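Local coordinates for electron transfer flavoprotein, alpha subunit (Thermotoga maritima, PDB 7KOE) that probably carries electrons between redox partners as the alpha subunit of an electron transfer flavoprotein, binding flavin-adenine dinucleotide, at residues P20-R30 with V163-L171; T266-I277 with G286-N297. One frame throughout, in Å; residues are numbered along the deposited sequence.

Contact 1 of 2, residues P20-R30 with V163-L171; sequences PVSWELIGKAR and VRPGVMKEL
Met-168 and Lys-28 make up much of the apolar part of this contact. Met-168 folds back at chi2 (-40°), laying its thioether across the lysine's methylenes, with SD 3.7 Å from CD of Lys-28. A lysine suits this place because its carbon chain packs while its NZ bonds to the carbonyl of Leu-127. Earlier in the 163-171 segment, Val-163 takes Leu-25 CD2 3.7 Å from its CB, and Pro-165 has its CB 3.8 Å from Val-21 CG2. At the far end Leu-171 sets CD1 3.8 Å from Gly-27 CA, and the missing side chain there lets the loop run close to the helix.

The acidic pair meets through carbon: CG of Glu-24 is 3.7 Å from CG of Glu-170, their carboxylates turned 59° apart. The like charges are probably tempered by Arg-281 of a neighbouring subunit, which forms a salt bridge with Glu-24. An alanine at Glu-24 would remove this methylene contact and is likely to leave that arginine with only its long, weak pairing to Glu-170 among the acids of this contact.

Leu-25 and Ala-29 pack on strand 6-9 and Trp-23 on helix 51-60: helix 21-33 lies between this alpha/beta domain's parallel sheet and the loop after strand 160-163.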
loop_
_atom_site.group_PDB
_atom_site.type_symbol
_atom_site.label_atom_id
_atom_site.label_comp_id
_atom_site.label_asym_id
_atom_site.label_seq_id
_atom_site.Cartn_x
_atom_site.Cartn_y
_atom_site.Cartn_z
ATOM N N PRO B 20 51.442 -9.973 -20.660
ATOM C CA PRO B 20 51.123 -10.705 -19.425
ATOM C C PRO B 20 49.714 -11.263 -19.374
ATOM O O PRO B 20 49.506 -12.263 -18.686
ATOM C CB PRO B 20 51.341 -9.652 -18.333
ATOM C CG PRO B 20 52.358 -8.754 -18.903
ATOM C CD PRO B 20 52.086 -8.681 -20.375
ATOM N N VAL B 21 48.762 -10.696 -20.125
ATOM C CA VAL B 21 47.385 -11.188 -20.125
ATOM C C VAL B 21 47.281 -12.566 -20.776
ATOM O O VAL B 21 46.322 -13.305 -20.510
ATOM C CB VAL B 21 46.463 -10.158 -20.818
ATOM C CG1 VAL B 21 46.698 -10.115 -22.324
ATOM C CG2 VAL B 21 44.993 -10.409 -20.504
ATOM N N SER B 22 48.274 -12.952 -21.585
ATOM C CA SER B 22 48.255 -14.255 -22.239
ATOM C C SER B 22 48.376 -15.388 -21.232
ATOM O O SER B 22 47.824 -16.471 -21.451
ATOM C CB SER B 22 49.387 -14.334 -23.256
ATOM O OG SER B 22 49.246 -13.323 -24.237
ATOM N N TRP B 23 49.057 -15.149 -20.115
ATOM C CA TRP B 23 49.231 -16.157 -19.085
ATOM C C TRP B 23 48.272 -15.993 -17.916
ATOM O O TRP B 23 48.180 -16.898 -17.083
ATOM C CB TRP B 23 50.673 -16.141 -18.578
ATOM C CG TRP B 23 51.671 -16.194 -19.686
ATOM C CD1 TRP B 23 51.628 -16.989 -20.795
ATOM C CD2 TRP B 23 52.860 -15.416 -19.796
ATOM N NE1 TRP B 23 52.720 -16.753 -21.588
ATOM C CE2 TRP B 23 53.494 -15.791 -20.996
ATOM C CE3 TRP B 23 53.454 -14.439 -18.994
ATOM C CZ2 TRP B 23 54.692 -15.223 -21.412
ATOM C CZ3 TRP B 23 54.642 -13.875 -19.408
ATOM C CH2 TRP B 23 55.250 -14.268 -20.608
ATOM N N GLU B 24 47.566 -14.865 -17.827
ATOM C CA GLU B 24 46.485 -14.751 -16.856
ATOM C C GLU B 24 45.213 -15.404 -17.371
ATOM O O GLU B 24 44.371 -15.826 -16.574
ATOM C CB GLU B 24 46.225 -13.285 -16.517
ATOM C CG GLU B 24 47.489 -12.510 -16.234
ATOM C CD GLU B 24 47.279 -11.265 -15.406
ATOM O OE1 GLU B 24 47.535 -10.159 -15.923
ATOM O OE2 GLU B 24 46.904 -11.389 -14.228
ATOM N N LEU B 25 45.062 -15.499 -18.691
ATOM C CA LEU B 25 43.936 -16.206 -19.280
ATOM C C LEU B 25 44.185 -17.695 -19.402
ATOM O O LEU B 25 43.232 -18.480 -19.373
ATOM C CB LEU B 25 43.614 -15.641 -20.662
ATOM C CG LEU B 25 43.091 -14.211 -20.679
ATOM C CD1 LEU B 25 42.510 -13.906 -22.037
ATOM C CD2 LEU B 25 42.071 -14.005 -19.580
ATOM N N ILE B 26 45.446 -18.092 -19.568
ATOM C CA ILE B 26 45.806 -19.502 -19.509
ATOM C C ILE B 26 45.546 -20.046 -18.109
ATOM O O ILE B 26 44.992 -21.140 -17.942
ATOM C CB ILE B 26 47.271 -19.678 -19.956
ATOM C CG1 ILE B 26 47.343 -19.816 -21.476
ATOM C CG2 ILE B 26 47.942 -20.856 -19.286
ATOM C CD1 ILE B 26 48.725 -19.631 -22.032
ATOM N N GLY B 27 45.884 -19.262 -17.083
ATOM C CA GLY B 27 45.592 -19.667 -15.721
ATOM C C GLY B 27 44.119 -19.597 -15.373
ATOM O O GLY B 27 43.643 -20.363 -14.531
ATOM N N LYS B 28 43.380 -18.685 -16.004
ATOM C CA LYS B 28 41.946 -18.600 -15.752
ATOM C C LYS B 28 41.204 -19.740 -16.435
ATOM O O LYS B 28 40.244 -20.285 -15.878
ATOM C CB LYS B 28 41.409 -17.247 -16.220
ATOM C CG LYS B 28 39.907 -17.063 -16.072
ATOM C CD LYS B 28 39.457 -17.251 -14.636
ATOM C CE LYS B 28 37.972 -17.547 -14.571
ATOM N NZ LYS B 28 37.519 -17.828 -13.184
ATOM N N ALA B 29 41.649 -20.127 -17.632
ATOM C CA ALA B 29 41.021 -21.234 -18.342
ATOM C C ALA B 29 41.276 -22.573 -17.664
ATOM O O ALA B 29 40.507 -23.515 -17.883
ATOM C CB ALA B 29 41.507 -21.268 -19.787
ATOM N N ARG B 30 42.338 -22.682 -16.859
ATOM C CA ARG B 30 42.518 -23.857 -16.013
ATOM C C ARG B 30 41.403 -23.966 -14.984
ATOM O O ARG B 30 40.881 -25.058 -14.739
ATOM C CB ARG B 30 43.875 -23.802 -15.314
ATOM C CG ARG B 30 45.048 -24.089 -16.221
ATOM C CD ARG B 30 44.862 -25.405 -16.944
ATOM N NE ARG B 30 45.158 -26.557 -16.105
ATOM C CZ ARG B 30 44.842 -27.806 -16.429
ATOM N NH1 ARG B 30 44.219 -28.055 -17.573
ATOM N NH2 ARG B 30 45.149 -28.804 -15.614
ATOM N N VAL B 163 38.629 -10.591 -22.426
ATOM C CA VAL B 163 38.757 -10.482 -20.978
ATOM C C VAL B 163 39.702 -9.343 -20.636
ATOM O O VAL B 163 40.759 -9.194 -21.257
ATOM C CB VAL B 163 39.253 -11.803 -20.363
ATOM C CG1 VAL B 163 39.047 -11.814 -18.863
ATOM C CG2 VAL B 163 38.564 -12.984 -21.001
ATOM N N ARG B 164 39.327 -8.562 -19.625
ATOM C CA ARG B 164 40.091 -7.386 -19.228
ATOM C C ARG B 164 41.429 -7.793 -18.624
ATOM O O ARG B 164 41.470 -8.693 -17.777
ATOM C CB ARG B 164 39.281 -6.562 -18.229
ATOM C CG ARG B 164 40.089 -5.554 -17.438
ATOM C CD ARG B 164 39.240 -4.871 -16.391
ATOM N NE ARG B 164 38.344 -3.886 -16.984
ATOM C CZ ARG B 164 37.424 -3.210 -16.308
ATOM N NH1 ARG B 164 37.268 -3.413 -15.008
ATOM N NH2 ARG B 164 36.660 -2.331 -16.934
ATOM N N PRO B 165 42.538 -7.176 -19.038
ATOM C CA PRO B 165 43.851 -7.543 -18.493
ATOM C C PRO B 165 44.000 -7.100 -17.046
ATOM O O PRO B 165 43.924 -5.909 -16.736
ATOM C CB PRO B 165 44.833 -6.807 -19.413
ATOM C CG PRO B 165 44.046 -6.479 -20.638
ATOM C CD PRO B 165 42.664 -6.219 -20.146
ATOM N N GLY B 166 44.211 -8.069 -16.160
ATOM C CA GLY B 166 44.483 -7.813 -14.760
ATOM C C GLY B 166 43.458 -8.371 -13.799
ATOM O O GLY B 166 43.744 -8.471 -12.599
ATOM N N VAL B 167 42.268 -8.738 -14.275
ATOM C CA VAL B 167 41.242 -9.233 -13.366
ATOM C C VAL B 167 41.456 -10.707 -13.030
ATOM O O VAL B 167 41.023 -11.165 -11.964
ATOM C CB VAL B 167 39.852 -8.944 -13.966
ATOM C CG1 VAL B 167 39.559 -9.830 -15.173
ATOM C CG2 VAL B 167 38.760 -9.047 -12.906
ATOM N N MET B 168 42.159 -11.450 -13.875
ATOM C CA MET B 168 42.488 -12.834 -13.584
ATOM C C MET B 168 43.845 -12.906 -12.892
ATOM O O MET B 168 44.554 -11.909 -12.760
ATOM C CB MET B 168 42.468 -13.662 -14.864
ATOM C CG MET B 168 41.155 -13.558 -15.612
ATOM S SD MET B 168 39.748 -13.572 -14.485
ATOM C CE MET B 168 38.380 -13.570 -15.636
ATOM N N LYS B 169 44.191 -14.096 -12.410
ATOM C CA LYS B 169 45.420 -14.290 -11.655
ATOM C C LYS B 169 46.303 -15.316 -12.351
ATOM O O LYS B 169 45.817 -16.292 -12.928
ATOM C CB LYS B 169 45.141 -14.721 -10.201
ATOM C CG LYS B 169 44.926 -13.558 -9.222
ATOM C CD LYS B 169 43.567 -12.887 -9.381
ATOM C CE LYS B 169 43.383 -11.749 -8.396
ATOM N NZ LYS B 169 42.134 -10.986 -8.669
ATOM N N GLU B 170 47.608 -15.075 -12.292
ATOM C CA GLU B 170 48.583 -15.906 -12.980
ATOM C C GLU B 170 48.835 -17.210 -12.233
ATOM O O GLU B 170 48.743 -17.282 -11.004
ATOM C CB GLU B 170 49.909 -15.162 -13.133
ATOM C CG GLU B 170 50.114 -14.480 -14.466
ATOM C CD GLU B 170 51.355 -13.611 -14.472
ATOM O OE1 GLU B 170 51.967 -13.451 -13.397
ATOM O OE2 GLU B 170 51.721 -13.091 -15.547
ATOM N N LEU B 171 49.158 -18.244 -12.995
ATOM C CA LEU B 171 49.772 -19.444 -12.452
ATOM C C LEU B 171 51.289 -19.328 -12.545
ATOM O O LEU B 171 51.811 -18.726 -13.489
ATOM C CB LEU B 171 49.305 -20.679 -13.214
ATOM C CG LEU B 171 47.887 -21.172 -12.939
ATOM C CD1 LEU B 171 47.525 -22.306 -13.883
ATOM C CD2 LEU B 171 47.755 -21.614 -11.493
#

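Contact 2 of 2, residues T266-I277 with G286-N297; sequences TVRPVLYFACGI and GIKESEIIVAIN. With FAD (flavin-adenine dinucleotide), chain J.
Tyr-272 takes the methyl CG2 of Ile-287 over one face of its ring, 3.7 Å from the centroid, a CH-pi contact. With CG trans to the backbone N (chi1 -177°), the ring lies across the isoleucine at about a right angle, while CG2 of Ile-293 comes up at its edge. The phenol hydroxyl bonds to His-283, so tyrosine suits a place that needs both an aromatic face and a polar end.

Val-294 faces the other side of the sheet. Its CG1 is 3.7 Å from CE1 of Phe-273, and its CG2 lies over that ring and also 3.8 Å from CD1 of Leu-271; a beta-branched residue here fills two directions at once. Its N donates to Tyr-272 O (2.6 Å), and its O accepts from Ala-274 N, in parallel pairing.

Glu-289 lies against Arg-268, its CB 4.0 Å from CG of the arginine. The charged ends stay beyond salt-bridge range, and the carboxylate instead pairs with Arg-164. At the other end of the strands Asn-297 ND2 donates to the ribose O3B of FAD (2.8 Å).

Strand 271-275 is flanked by 214-218 and strand 293-296 by 310-312; helix 281-284 completes the beta-alpha-beta unit, in a parallel sheet consistent with a Rossmann-like FAD-binding domain.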
loop_
_atom_site.group_PDB
_atom_site.type_symbol
_atom_site.label_atom_id
_atom_site.label_comp_id
_atom_site.label_asym_id
_atom_site.label_seq_id
_atom_site.Cartn_x
_atom_site.Cartn_y
_atom_site.Cartn_z
ATOM N N THR B 266 37.738 9.335 -17.724
ATOM C CA THR B 266 37.568 8.266 -16.748
ATOM C C THR B 266 38.765 7.333 -16.863
ATOM O O THR B 266 38.933 6.643 -17.874
ATOM C CB THR B 266 36.256 7.523 -16.977
ATOM O OG1 THR B 266 35.161 8.398 -16.682
ATOM C CG2 THR B 266 36.165 6.307 -16.077
ATOM N N VAL B 267 39.605 7.331 -15.843
ATOM C CA VAL B 267 40.809 6.515 -15.860
ATOM C C VAL B 267 40.469 5.098 -15.423
ATOM O O VAL B 267 39.513 4.857 -14.678
ATOM C CB VAL B 267 41.905 7.143 -14.971
ATOM C CG1 VAL B 267 42.196 8.544 -15.413
ATOM C CG2 VAL B 267 41.494 7.166 -13.516
ATOM N N ARG B 268 41.236 4.140 -15.929
ATOM C CA ARG B 268 41.231 2.773 -15.408
ATOM C C ARG B 268 42.665 2.267 -15.313
ATOM O O ARG B 268 43.097 1.426 -16.110
ATOM C CB ARG B 268 40.377 1.862 -16.292
ATOM C CG ARG B 268 39.944 0.570 -15.632
ATOM C CD ARG B 268 39.919 -0.562 -16.634
ATOM N NE ARG B 268 39.346 -0.139 -17.906
ATOM C CZ ARG B 268 39.542 -0.766 -19.062
ATOM N NH1 ARG B 268 40.303 -1.850 -19.110
ATOM N NH2 ARG B 268 38.977 -0.304 -20.170
ATOM N N PRO B 269 43.452 2.776 -14.346
ATOM C CA PRO B 269 44.789 2.221 -14.151
ATOM C C PRO B 269 44.755 1.071 -13.163
ATOM O O PRO B 269 43.679 0.677 -12.705
ATOM C CB PRO B 269 45.569 3.415 -13.605
ATOM C CG PRO B 269 44.585 4.095 -12.760
ATOM C CD PRO B 269 43.231 3.891 -13.407
ATOM N N VAL B 270 45.920 0.512 -12.829
ATOM C CA VAL B 270 45.991 -0.420 -11.713
ATOM C C VAL B 270 46.418 0.273 -10.433
ATOM O O VAL B 270 46.422 -0.357 -9.367
ATOM C CB VAL B 270 46.941 -1.596 -12.018
ATOM C CG1 VAL B 270 46.497 -2.311 -13.280
ATOM C CG2 VAL B 270 48.370 -1.118 -12.133
ATOM N N LEU B 271 46.757 1.557 -10.498
ATOM C CA LEU B 271 47.268 2.279 -9.338
ATOM C C LEU B 271 47.011 3.762 -9.563
ATOM O O LEU B 271 47.617 4.364 -10.453
ATOM C CB LEU B 271 48.749 1.993 -9.144
ATOM C CG LEU B 271 49.512 2.778 -8.083
ATOM C CD1 LEU B 271 48.863 2.637 -6.724
ATOM C CD2 LEU B 271 50.951 2.309 -8.037
ATOM N N TYR B 272 46.119 4.342 -8.770
ATOM C CA TYR B 272 45.770 5.750 -8.871
ATOM C C TYR B 272 46.288 6.484 -7.643
ATOM O O TYR B 272 46.105 6.015 -6.516
ATOM C CB TYR B 272 44.254 5.929 -9.005
ATOM C CG TYR B 272 43.816 7.364 -9.188
ATOM C CD1 TYR B 272 43.854 7.968 -10.436
ATOM C CD2 TYR B 272 43.366 8.116 -8.109
ATOM C CE1 TYR B 272 43.464 9.276 -10.602
ATOM C CE2 TYR B 272 42.979 9.421 -8.269
ATOM C CZ TYR B 272 43.033 9.996 -9.513
ATOM O OH TYR B 272 42.631 11.296 -9.665
ATOM N N PHE B 273 46.926 7.629 -7.861
ATOM C CA PHE B 273 47.453 8.457 -6.778
ATOM C C PHE B 273 46.633 9.741 -6.710
ATOM O O PHE B 273 46.853 10.671 -7.488
ATOM C CB PHE B 273 48.929 8.770 -6.998
ATOM C CG PHE B 273 49.858 7.726 -6.468
ATOM C CD1 PHE B 273 50.305 7.780 -5.160
ATOM C CD2 PHE B 273 50.298 6.697 -7.281
ATOM C CE1 PHE B 273 51.163 6.821 -4.673
ATOM C CE2 PHE B 273 51.155 5.737 -6.799
ATOM C CZ PHE B 273 51.588 5.797 -5.495
ATOM N N ALA B 274 45.694 9.798 -5.767
ATOM C CA ALA B 274 44.901 11.003 -5.529
ATOM C C ALA B 274 45.706 11.950 -4.641
ATOM O O ALA B 274 45.458 12.111 -3.444
ATOM C CB ALA B 274 43.561 10.649 -4.906
ATOM N N CYS B 275 46.692 12.590 -5.261
ATOM C CA CYS B 275 47.713 13.346 -4.538
ATOM C C CYS B 275 47.206 14.757 -4.282
ATOM O O CYS B 275 47.419 15.672 -5.072
ATOM C CB CYS B 275 49.014 13.353 -5.328
ATOM S SG CYS B 275 49.972 11.841 -5.154
ATOM N N GLY B 276 46.542 14.944 -3.148
ATOM C CA GLY B 276 46.022 16.249 -2.802
ATOM C C GLY B 276 44.634 16.538 -3.313
ATOM O O GLY B 276 44.234 17.700 -3.350
ATOM N N ILE B 277 43.877 15.515 -3.688
ATOM C CA ILE B 277 42.523 15.666 -4.199
ATOM C C ILE B 277 41.560 15.408 -3.051
ATOM O O ILE B 277 41.735 14.444 -2.297
ATOM C CB ILE B 277 42.274 14.705 -5.374
ATOM C CG1 ILE B 277 43.164 15.089 -6.547
ATOM C CG2 ILE B 277 40.835 14.721 -5.817
ATOM C CD1 ILE B 277 43.235 14.054 -7.618
ATOM N N GLY B 286 35.439 9.001 -12.021
ATOM C CA GLY B 286 36.330 8.617 -13.093
ATOM C C GLY B 286 37.454 7.712 -12.636
ATOM O O GLY B 286 38.191 7.175 -13.464
ATOM N N ILE B 287 37.600 7.529 -11.323
ATOM C CA ILE B 287 38.687 6.727 -10.770
ATOM C C ILE B 287 38.204 5.452 -10.104
ATOM O O ILE B 287 39.043 4.636 -9.693
ATOM C CB ILE B 287 39.536 7.535 -9.767
ATOM C CG1 ILE B 287 38.802 7.687 -8.442
ATOM C CG2 ILE B 287 39.811 8.904 -10.306
ATOM C CD1 ILE B 287 39.634 8.301 -7.351
ATOM N N LYS B 288 36.892 5.246 -9.981
ATOM C CA LYS B 288 36.365 4.111 -9.230
ATOM C C LYS B 288 36.534 2.780 -9.949
ATOM O O LYS B 288 36.362 1.732 -9.318
ATOM C CB LYS B 288 34.887 4.338 -8.909
ATOM C CG LYS B 288 34.004 4.514 -10.128
ATOM C CD LYS B 288 32.533 4.457 -9.755
ATOM C CE LYS B 288 32.171 5.546 -8.759
ATOM N NZ LYS B 288 30.713 5.562 -8.462
ATOM N N GLU B 289 36.862 2.786 -11.236
ATOM C CA GLU B 289 37.128 1.561 -11.975
ATOM C C GLU B 289 38.578 1.113 -11.862
ATOM O O GLU B 289 38.961 0.129 -12.502
ATOM C CB GLU B 289 36.756 1.746 -13.449
ATOM C CG GLU B 289 36.098 0.537 -14.095
ATOM C CD GLU B 289 35.697 0.794 -15.537
ATOM O OE1 GLU B 289 36.029 1.877 -16.065
ATOM O OE2 GLU B 289 35.053 -0.086 -16.144
ATOM N N SER B 290 39.391 1.803 -11.067
ATOM C CA SER B 290 40.793 1.455 -10.913
ATOM C C SER B 290 40.947 0.278 -9.956
ATOM O O SER B 290 39.971 -0.308 -9.478
ATOM C CB SER B 290 41.591 2.653 -10.413
ATOM O OG SER B 290 41.238 2.981 -9.088
ATOM N N GLU B 291 42.197 -0.064 -9.656
ATOM C CA GLU B 291 42.501 -1.160 -8.748
ATOM C C GLU B 291 42.979 -0.677 -7.385
ATOM O O GLU B 291 42.467 -1.123 -6.356
ATOM C CB GLU B 291 43.551 -2.083 -9.378
ATOM C CG GLU B 291 42.985 -3.183 -10.272
ATOM C CD GLU B 291 42.300 -4.315 -9.513
ATOM O OE1 GLU B 291 41.708 -5.191 -10.178
ATOM O OE2 GLU B 291 42.381 -4.365 -8.267
ATOM N N ILE B 292 43.956 0.225 -7.352
ATOM C CA ILE B 292 44.488 0.778 -6.113
ATOM C C ILE B 292 44.344 2.291 -6.172
ATOM O O ILE B 292 44.743 2.918 -7.160
ATOM C CB ILE B 292 45.962 0.390 -5.897
ATOM C CG1 ILE B 292 46.178 -1.105 -6.119
ATOM C CG2 ILE B 292 46.410 0.763 -4.497
ATOM C CD1 ILE B 292 47.612 -1.469 -6.364
ATOM N N ILE B 293 43.776 2.876 -5.123
ATOM C CA ILE B 293 43.646 4.321 -5.003
ATOM C C ILE B 293 44.448 4.749 -3.786
ATOM O O ILE B 293 44.127 4.362 -2.657
ATOM C CB ILE B 293 42.183 4.766 -4.883
ATOM C CG1 ILE B 293 41.429 4.462 -6.173
ATOM C CG2 ILE B 293 42.098 6.246 -4.565
ATOM C CD1 ILE B 293 39.963 4.749 -6.095
ATOM N N VAL B 294 45.488 5.541 -4.007
ATOM C CA VAL B 294 46.297 6.093 -2.931
ATOM C C VAL B 294 45.934 7.560 -2.772
ATOM O O VAL B 294 45.911 8.309 -3.754
ATOM C CB VAL B 294 47.798 5.921 -3.216
ATOM C CG1 VAL B 294 48.626 6.420 -2.045
ATOM C CG2 VAL B 294 48.106 4.469 -3.512
ATOM N N ALA B 295 45.638 7.971 -1.543
ATOM C CA ALA B 295 45.198 9.329 -1.256
ATOM C C ALA B 295 46.182 9.986 -0.303
ATOM O O ALA B 295 46.380 9.507 0.816
ATOM C CB ALA B 295 43.794 9.334 -0.657
ATOM N N ILE B 296 46.788 11.082 -0.747
ATOM C CA ILE B 296 47.742 11.848 0.046
ATOM C C ILE B 296 47.204 13.268 0.139
ATOM O O ILE B 296 47.407 14.066 -0.781
ATOM C CB ILE B 296 49.147 11.843 -0.566
ATOM C CG1 ILE B 296 49.528 10.457 -1.084
ATOM C CG2 ILE B 296 50.166 12.339 0.440
ATOM C CD1 ILE B 296 50.830 10.432 -1.835
ATOM N N ASN B 297 46.528 13.603 1.236
ATOM C CA ASN B 297 46.158 14.995 1.460
ATOM C C ASN B 297 46.110 15.283 2.952
ATOM O O ASN B 297 45.941 14.382 3.775
ATOM C CB ASN B 297 44.824 15.358 0.793
ATOM C CG ASN B 297 43.644 14.687 1.435
ATOM O OD1 ASN B 297 43.731 13.551 1.890
ATOM N ND2 ASN B 297 42.524 15.391 1.480
HETATM P PA FAD J . 39.617 20.731 -3.399
HETATM O O1A FAD J . 39.833 22.107 -2.908
HETATM O O2A FAD J . 38.199 20.225 -3.189
HETATM O O5B FAD J . 40.668 19.786 -2.795
HETATM C C5B FAD J . 41.722 20.285 -1.947
HETATM C C4B FAD J . 42.212 19.160 -1.077
HETATM O O4B FAD J . 43.654 19.210 -0.991
HETATM C C3B FAD J . 41.692 19.178 0.359
HETATM O O3B FAD J . 41.334 17.868 0.782
HETATM C C2B FAD J . 42.882 19.728 1.147
HETATM O O2B FAD J . 42.902 19.253 2.486
HETATM C C1B FAD J . 44.042 19.134 0.359
HETATM N N9A FAD J . 45.307 19.838 0.523
HETATM C C8A FAD J . 45.485 21.168 0.799
HETATM N N7A FAD J . 46.741 21.529 0.899
HETATM C C5A FAD J . 47.439 20.352 0.675
HETATM C C6A FAD J . 48.815 20.054 0.644
HETATM N N6A FAD J . 49.777 20.959 0.848
HETATM N N1A FAD J . 49.175 18.776 0.393
HETATM C C2A FAD J . 48.220 17.867 0.188
HETATM N N3A FAD J . 46.896 18.032 0.190
HETATM C C4A FAD J . 46.568 19.303 0.444
HETATM N N1 FAD J . 36.234 17.749 -10.919
HETATM C C2 FAD J . 37.176 16.960 -11.501
HETATM O O2 FAD J . 38.269 16.783 -10.974
HETATM N N3 FAD J . 36.906 16.334 -12.693
HETATM C C4 FAD J . 35.745 16.419 -13.394
HETATM O O4 FAD J . 35.615 15.816 -14.457
HETATM C C4X FAD J . 34.752 17.266 -12.781
HETATM N N5 FAD J . 33.629 17.399 -13.381
HETATM C C5X FAD J . 32.676 18.200 -12.805
HETATM C C6 FAD J . 31.459 18.348 -13.452
HETATM C C7 FAD J . 30.460 19.145 -12.913
HETATM C C7M FAD J . 29.154 19.281 -13.646
HETATM C C8 FAD J . 30.682 19.807 -11.697
HETATM C C8M FAD J . 29.622 20.665 -11.079
HETATM C C9 FAD J . 31.899 19.660 -11.044
HETATM C C9A FAD J . 32.895 18.866 -11.594
HETATM N N10 FAD J . 34.130 18.673 -10.953
HETATM C C10 FAD J . 35.094 17.893 -11.534
HETATM C "C1'" FAD J . 34.443 19.382 -9.704
HETATM C "C2'" FAD J . 34.211 18.566 -8.441
HETATM O "O2'" FAD J . 32.836 18.620 -8.060
HETATM C "C3'" FAD J . 35.061 19.159 -7.319
HETATM O "O3'" FAD J . 34.571 20.461 -7.021
HETATM C "C4'" FAD J . 36.544 19.269 -7.664
HETATM O "O4'" FAD J . 37.039 17.997 -8.078
HETATM C "C5'" FAD J . 37.383 19.783 -6.517
HETATM O "O5'" FAD J . 38.775 19.636 -6.865
HETATM P P FAD J . 39.859 19.315 -5.778
HETATM O O1P FAD J . 41.185 19.136 -6.518
HETATM O O2P FAD J . 39.447 18.217 -4.922
HETATM O O3P FAD J . 39.935 20.647 -4.947
#

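Overall arrangement
From the N terminus, the chain leaves helix 21-33 and runs through most of the seven-stranded parallel sheet before contact 1 brings residues 163-171 back onto that helix, closing a loop of 132 intervening residues. Contact 2 opens afterwards and spans just eight residues, pairing adjacent strands of the second, five-stranded parallel sheet. The two are therefore in series, neither nested nor crossed, and their centres lie about 23 Å apart. They nonetheless meet: Arg-164 NH2 of contact 1 forms a salt bridge with Glu-289 OE2 of contact 2 (2.9 Å). That bridge ties the loop beyond strand 160-163 to the turn before strand 293-296, so loops of the two sheet-bearing halves meet there.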